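Local coordinates for protein chitinase (Paenibacillus sp. FPU-7, PDB 5GZT) that probably hydrolyses internal beta-1,4 linkages between N-acetylglucosamine units in chitin and chitodextrins, at residues 948-952 / 953-957; 695-698 / 699-703. All blocks are in the same frame, centred on the assembly; numbering follows the deposited sequence.

Contact 1 of 2, residues 948-952 / 953-957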
ATOM      1  N   ILE B 948      12.449 -28.611   3.411  1.00 25.35           N
ATOM      2  CA  ILE B 948      12.169 -29.823   4.187  1.00 26.18           C
ATOM      3  C   ILE B 948      13.464 -30.532   4.614  1.00 21.76           C
ATOM      4  O   ILE B 948      13.599 -30.975   5.784  1.00 24.70           O
ATOM      5  CB  ILE B 948      11.203 -30.779   3.465  1.00 25.77           C
ATOM      6  CG1 ILE B 948      10.740 -31.857   4.449  1.00 30.02           C
ATOM      7  CG2 ILE B 948      11.764 -31.332   2.197  1.00 27.68           C
ATOM      8  CD1 ILE B 948       9.648 -32.757   3.934  1.00 33.68           C
ATOM      9  N   TYR B 949      14.425 -30.505   3.726  1.00 21.31           N
ATOM     10  CA  TYR B 949      15.812 -31.032   4.030  1.00 22.15           C
ATOM     11  C   TYR B 949      16.409 -30.284   5.185  1.00 22.12           C
ATOM     12  O   TYR B 949      16.825 -30.881   6.211  1.00 23.28           O
ATOM     13  CB  TYR B 949      16.764 -31.030   2.803  1.00 20.23           C
ATOM     14  CG  TYR B 949      18.071 -31.660   3.199  1.00 18.98           C
ATOM     15  CD1 TYR B 949      18.260 -33.071   3.123  1.00 20.41           C
ATOM     16  CD2 TYR B 949      19.079 -30.922   3.702  1.00 19.27           C
ATOM     17  CE1 TYR B 949      19.470 -33.671   3.529  1.00 19.09           C
ATOM     18  CE2 TYR B 949      20.310 -31.510   4.145  1.00 18.67           C
ATOM     19  CZ  TYR B 949      20.482 -32.886   4.063  1.00 19.66           C
ATOM     20  OH  TYR B 949      21.658 -33.454   4.449  1.00 17.76           O
ATOM     21  N   ILE B 950      16.349 -28.967   5.104  1.00 20.64           N
ATOM     22  CA  ILE B 950      16.922 -28.119   6.147  1.00 20.59           C
ATOM     23  C   ILE B 950      16.293 -28.373   7.551  1.00 21.91           C
ATOM     24  O   ILE B 950      16.934 -28.349   8.639  1.00 24.85           O
ATOM     25  CB  ILE B 950      16.815 -26.646   5.663  1.00 23.46           C
ATOM     26  CG1 ILE B 950      17.791 -26.391   4.514  1.00 24.25           C
ATOM     27  CG2 ILE B 950      17.178 -25.707   6.789  1.00 24.94           C
ATOM     28  CD1 ILE B 950      17.613 -25.070   3.821  1.00 26.70           C
ATOM     29  N   ASN B 951      15.011 -28.692   7.516  1.00 22.27           N
ATOM     30  CA  ASN B 951      14.274 -28.939   8.705  1.00 24.86           C
ATOM     31  C   ASN B 951      14.431 -30.356   9.208  1.00 24.88           C
ATOM     32  O   ASN B 951      14.005 -30.633  10.324  1.00 27.73           O
ATOM     33  CB  ASN B 951      12.796 -28.724   8.394  1.00 29.39           C
ATOM     34  CG  ASN B 951      12.011 -28.445   9.624  1.00 37.78           C
ATOM     35  OD1 ASN B 951      12.201 -27.421  10.238  1.00 47.47           O
ATOM     36  ND2 ASN B 951      11.145 -29.375  10.009  1.00 40.47           N
ATOM     37  N   SER B 952      14.950 -31.239   8.367  1.00 22.82           N
ATOM     38  CA  SER B 952      15.055 -32.662   8.648  1.00 23.87           C
ATOM     39  C   SER B 952      16.460 -33.032   9.160  1.00 25.33           C
ATOM     40  O   SER B 952      16.660 -34.171   9.538  1.00 23.39           O
ATOM     41  CB  SER B 952      14.777 -33.452   7.395  1.00 23.12           C
ATOM     42  OG  SER B 952      13.450 -33.387   6.976  1.00 22.36           O
ATOM     43  N   VAL B 953      17.373 -32.043   9.243  1.00 24.02           N
ATOM     44  CA  VAL B 953      18.776 -32.235   9.612  1.00 21.29           C
ATOM     45  C   VAL B 953      19.196 -31.121  10.550  1.00 19.38           C
ATOM     46  O   VAL B 953      18.720 -30.038  10.442  1.00 24.49           O
ATOM     47  CB  VAL B 953      19.561 -32.243   8.318  1.00 23.08           C
ATOM     48  CG1 VAL B 953      21.022 -32.142   8.549  1.00 32.12           C
ATOM     49  CG2 VAL B 953      19.272 -33.530   7.589  1.00 22.39           C
ATOM     50  N   GLU B 954      20.070 -31.376  11.480  1.00 17.06           N
ATOM     51  CA  GLU B 954      20.525 -30.371  12.403  1.00 18.07           C
ATOM     52  C   GLU B 954      21.776 -29.679  11.850  1.00 17.35           C
ATOM     53  O   GLU B 954      22.862 -29.905  12.336  1.00 16.81           O
ATOM     54  CB  GLU B 954      20.789 -30.957  13.761  1.00 18.37           C
ATOM     55  CG  GLU B 954      19.625 -31.816  14.219  1.00 21.62           C
ATOM     56  CD  GLU B 954      19.782 -32.310  15.647  1.00 22.27           C
ATOM     57  OE1 GLU B 954      20.654 -33.194  15.973  1.00 20.74           O
ATOM     58  OE2 GLU B 954      19.016 -31.799  16.473  1.00 24.25           O
ATOM     59  N   LEU B 955      21.584 -28.819  10.848  1.00 16.66           N
ATOM     60  CA  LEU B 955      22.717 -28.167  10.225  1.00 19.06           C
ATOM     61  C   LEU B 955      23.647 -27.491  11.178  1.00 19.69           C
ATOM     62  O   LEU B 955      24.918 -27.653  11.075  1.00 18.07           O
ATOM     63  CB  LEU B 955      22.319 -27.213   9.101  1.00 18.88           C
ATOM     64  CG  LEU B 955      21.612 -27.822   7.916  1.00 18.82           C
ATOM     65  CD1 LEU B 955      21.182 -26.721   6.975  1.00 18.78           C
ATOM     66  CD2 LEU B 955      22.379 -28.876   7.148  1.00 20.78           C
ATOM     67  N   ASP B 956      23.080 -26.792  12.164  1.00 18.74           N
ATOM     68  CA  ASP B 956      24.006 -26.099  13.075  0.50 18.27           C
ATOM     69  C   ASP B 956      24.711 -27.060  14.013  1.00 19.46           C
ATOM     70  O   ASP B 956      25.761 -26.683  14.534  1.00 18.55           O
ATOM     71  CB  ASP B 956      23.329 -24.951  13.841  0.50 18.91           C
ATOM     72  CG  ASP B 956      24.307 -23.920  14.341  0.50 18.80           C
ATOM     73  OD1 ASP B 956      25.487 -23.744  13.892  0.50 19.34           O
ATOM     74  OD2 ASP B 956      23.909 -23.269  15.268  0.50 19.13           O
ATOM     75  N   LYS B 957      24.252 -28.329  14.182  1.00 18.24           N
ATOM     76  CA  LYS B 957      24.960 -29.199  15.098  1.00 16.98           C
ATOM     77  C   LYS B 957      25.924 -30.117  14.337  1.00 16.20           C
ATOM     78  O   LYS B 957      26.761 -30.719  14.994  1.00 16.19           O
ATOM     79  CB  LYS B 957      24.013 -30.107  15.918  1.00 20.34           C
ATOM     80  CG  LYS B 957      23.035 -29.327  16.840  1.00 23.25           C
ATOM     81  CD  LYS B 957      22.052 -30.262  17.503  1.00 25.71           C
ATOM     82  CE  LYS B 957      20.991 -29.503  18.295  1.00 33.81           C
ATOM     83  NZ  LYS B 957      20.006 -30.483  18.898  1.00 36.61           N
TER
HETATM   84  O   HOH W   1      18.972 -27.163  10.085  1.00 25.93           O

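Contact 2 of 2, residues 695-698 / 699-703. With FMT (formic acid), chain J.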
ATOM      1  N   SER B 695      35.275 -12.001  15.339  1.00 17.31           N
ATOM      2  CA  SER B 695      36.042 -13.042  16.016  1.00 20.35           C
ATOM      3  C   SER B 695      36.614 -13.984  14.943  1.00 20.24           C
ATOM      4  O   SER B 695      36.040 -14.142  13.834  1.00 17.93           O
ATOM      5  CB  SER B 695      35.137 -13.840  16.921  1.00 24.32           C
ATOM      6  OG  SER B 695      34.327 -14.576  16.089  1.00 26.98           O
ATOM      7  N   GLY B 696      37.762 -14.555  15.275  1.00 19.22           N
ATOM      8  CA  GLY B 696      38.389 -15.578  14.505  1.00 22.31           C
ATOM      9  C   GLY B 696      39.605 -15.043  13.786  1.00 24.15           C
ATOM     10  O   GLY B 696      40.274 -15.828  13.170  1.00 24.68           O
ATOM     11  N   ILE B 697      39.929 -13.736  13.855  1.00 21.14           N
ATOM     12  CA  ILE B 697      41.124 -13.243  13.154  1.00 22.51           C
ATOM     13  C   ILE B 697      42.290 -13.787  13.976  1.00 22.49           C
ATOM     14  O   ILE B 697      42.235 -13.700  15.177  1.00 20.92           O
ATOM     15  CB  ILE B 697      41.214 -11.718  13.191  1.00 24.82           C
ATOM     16  CG1 ILE B 697      40.003 -11.038  12.475  1.00 26.85           C
ATOM     17  CG2 ILE B 697      42.525 -11.252  12.606  1.00 25.94           C
ATOM     18  CD1 ILE B 697      39.987 -11.245  10.995  1.00 25.38           C
ATOM     19  N   PRO B 698      43.334 -14.354  13.356  1.00 21.81           N
ATOM     20  CA  PRO B 698      44.408 -15.005  14.196  1.00 22.91           C
ATOM     21  C   PRO B 698      45.121 -14.081  15.142  1.00 24.16           C
ATOM     22  O   PRO B 698      45.177 -12.886  14.915  1.00 22.22           O
ATOM     23  CB  PRO B 698      45.403 -15.494  13.145  1.00 23.75           C
ATOM     24  CG  PRO B 698      44.524 -15.728  11.925  1.00 21.71           C
ATOM     25  CD  PRO B 698      43.565 -14.602  11.934  1.00 21.33           C
ATOM     26  N   ALA B 699      45.691 -14.648  16.202  1.00 26.60           N
ATOM     27  CA  ALA B 699      46.267 -13.874  17.284  1.00 27.34           C
ATOM     28  C   ALA B 699      47.462 -13.114  16.705  1.00 25.91           C
ATOM     29  O   ALA B 699      48.237 -13.657  15.851  1.00 20.81           O
ATOM     30  CB  ALA B 699      46.735 -14.803  18.427  1.00 30.57           C
ATOM     31  N   GLY B 700      47.521 -11.829  17.050  1.00 25.41           N
ATOM     32  CA  GLY B 700      48.643 -10.990  16.637  1.00 27.31           C
ATOM     33  C   GLY B 700      48.387 -10.345  15.265  1.00 30.41           C
ATOM     34  O   GLY B 700      49.198  -9.493  14.878  1.00 32.81           O
ATOM     35  N   ILE B 701      47.265 -10.681  14.579  1.00 27.04           N
ATOM     36  CA  ILE B 701      46.903 -10.027  13.356  1.00 24.27           C
ATOM     37  C   ILE B 701      45.909  -8.910  13.689  1.00 24.42           C
ATOM     38  O   ILE B 701      44.901  -9.132  14.320  1.00 26.62           O
ATOM     39  CB  ILE B 701      46.319 -10.943  12.321  1.00 24.38           C
ATOM     40  CG1 ILE B 701      47.206 -12.128  11.930  1.00 24.31           C
ATOM     41  CG2 ILE B 701      45.994 -10.139  11.063  1.00 22.69           C
ATOM     42  CD1 ILE B 701      48.490 -11.680  11.343  1.00 26.12           C
ATOM     43  N   THR B 702      46.242  -7.684  13.322  1.00 23.67           N
ATOM     44  CA  THR B 702      45.334  -6.554  13.633  1.00 24.92           C
ATOM     45  C   THR B 702      44.286  -6.314  12.512  1.00 19.24           C
ATOM     46  O   THR B 702      44.442  -6.747  11.389  1.00 23.03           O
ATOM     47  CB  THR B 702      46.126  -5.302  13.910  1.00 24.57           C
ATOM     48  OG1 THR B 702      46.894  -4.993  12.751  1.00 26.76           O
ATOM     49  CG2 THR B 702      47.051  -5.589  15.094  1.00 32.30           C
ATOM     50  N   TYR B 703      43.176  -5.708  12.875  1.00 19.41           N
ATOM     51  CA  TYR B 703      42.157  -5.420  11.896  1.00 18.51           C
ATOM     52  C   TYR B 703      41.457  -4.173  12.373  1.00 17.84           C
ATOM     53  O   TYR B 703      41.482  -3.846  13.554  1.00 18.58           O
ATOM     54  CB  TYR B 703      41.135  -6.577  11.819  1.00 17.98           C
ATOM     55  CG  TYR B 703      40.436  -6.831  13.122  1.00 18.13           C
ATOM     56  CD1 TYR B 703      40.969  -7.711  14.086  1.00 21.30           C
ATOM     57  CD2 TYR B 703      39.243  -6.226  13.413  1.00 21.02           C
ATOM     58  CE1 TYR B 703      40.324  -7.942  15.299  1.00 20.32           C
ATOM     59  CE2 TYR B 703      38.588  -6.463  14.632  1.00 20.69           C
ATOM     60  CZ  TYR B 703      39.144  -7.345  15.527  1.00 20.34           C
ATOM     61  OH  TYR B 703      38.532  -7.548  16.689  1.00 25.28           O
TER
HETATM   62  C   FMT J4008      35.996  -6.947  18.266  1.00 44.97           C
HETATM   63  O1  FMT J4008      35.979  -6.605  17.050  1.00 33.18           O
HETATM   64  O2  FMT J4008      35.236  -6.377  19.260  1.00 37.89           O

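Contact 1 of 2, residues 948-952 / 953-957
One water links Ile950 to Leu955 where the chain leaves helix 947-952: it lies 2.8 Å from Ile950 O, to which it can donate, and accepts from Leu955 N at 3.2 Å. It thus connects a carbonyl of one helix to the first amide of the next, helix 955-958. That amide also makes a weak bond, with Leu955 N 3.1 Å from Val953 O, closing an inverse gamma turn centred on Glu954. Beside the water the same two residues meet through methyls, Ile950 CG2 lying 4.1 Å from Leu955 CD1. Val953 is extended (phi -138°, psi 147°), turning the chain away from the helix, and its CG2 sits over one face of the Tyr949 ring, toward the rim, 3.8 Å from Tyr949 CZ, a CH-pi contact. Tyr949 holds CG anti to its N (chi1 -176°), a torsion that brings the ring to Val953. Beta-branching suits the extended backbone of Val953, and with CG1 anti to its N, CG2 is the methyl that meets the ring. Ser952 is buried, and its hydroxyl finds an acceptor in the preceding turn, OG donating to Ile948 O at 2.7 Å from above the carbonyl plane. At the N-cap of the short helix, Glu954 OE2 forms a salt bridge with Lys957 NZ at 2.9 Å. In the family 18 TIM barrel, the bend packs against two helices: Phe915 of helix 911-933 touches Tyr949 and Val953, Tyr1005 of helix 998-1007 touches Ile950 and Leu955, and Tyr949 also reaches Ile941 of strand 938-943.

Contact 2 of 2, residues 695-698 / 699-703
Ile697 packs against both Ile701 and Tyr703, and these three side chains form the tight side of the loop. Its two branches divide the work: CG2 lies 3.8 Å from Ile701 CB, while CG1 comes obliquely to the Tyr703 ring, 3.8 Å from CD1. The side chains of Ile697 and Ile701 run at about a right angle, and a branched residue suits position 697 because it must serve two neighbours at once. Tyr703 has CG between its N and its carbonyl carbon (chi1 60°), which brings the ring beside Ile697. Next to this cluster, Pro698 CB is 4.0 Å from Ile701 CG1, and Pro698 O accepts from Ile701 N at 3.1 Å, closing a type II beta turn. The looser side is the tip of that turn, where Ala699 and Gly700 are exposed. Gly700 occupies the third position with phi 88°, a backbone shape that glycine adopts readily. Away from the apolar cluster, Tyr703 OH donates at 2.7 Å to O1 of a formic acid molecule, O1 meeting the ring at its edge near the ring plane; the molecule, probably from the crystallisation liquor, also bonds to Val694 N. In the immunoglobulin-like domain, the loop joins strand 692-695 to strand 703-707: Ser695 shares backbone hydrogen bonds with Arg735 of strand 732-738, Thr702 with Asn720 of strand 714-723, and Ile697 touches Val734 and Val719 of those strands.

How the contacts relate
Both contacts are local, made where one element gives way to the next, yet they lie in different domains, about 31 Å apart between centres and about 13 Å between nearest atoms. Contact 1 is mostly buried and joins two short helices in the second family 18 barrel; contact 2 is a surface loop between two strands of the immunoglobulin-like domain and precedes it in the chain. They share no elements. The chemistry follows: the bend is spanned by a water bridge and a CH-pi contact, with a salt bridge within 953-957, toward solvent, whereas the strand loop has one direct backbone bond closing its turn, with branched aliphatic side chains turned inward and small residues at its tip.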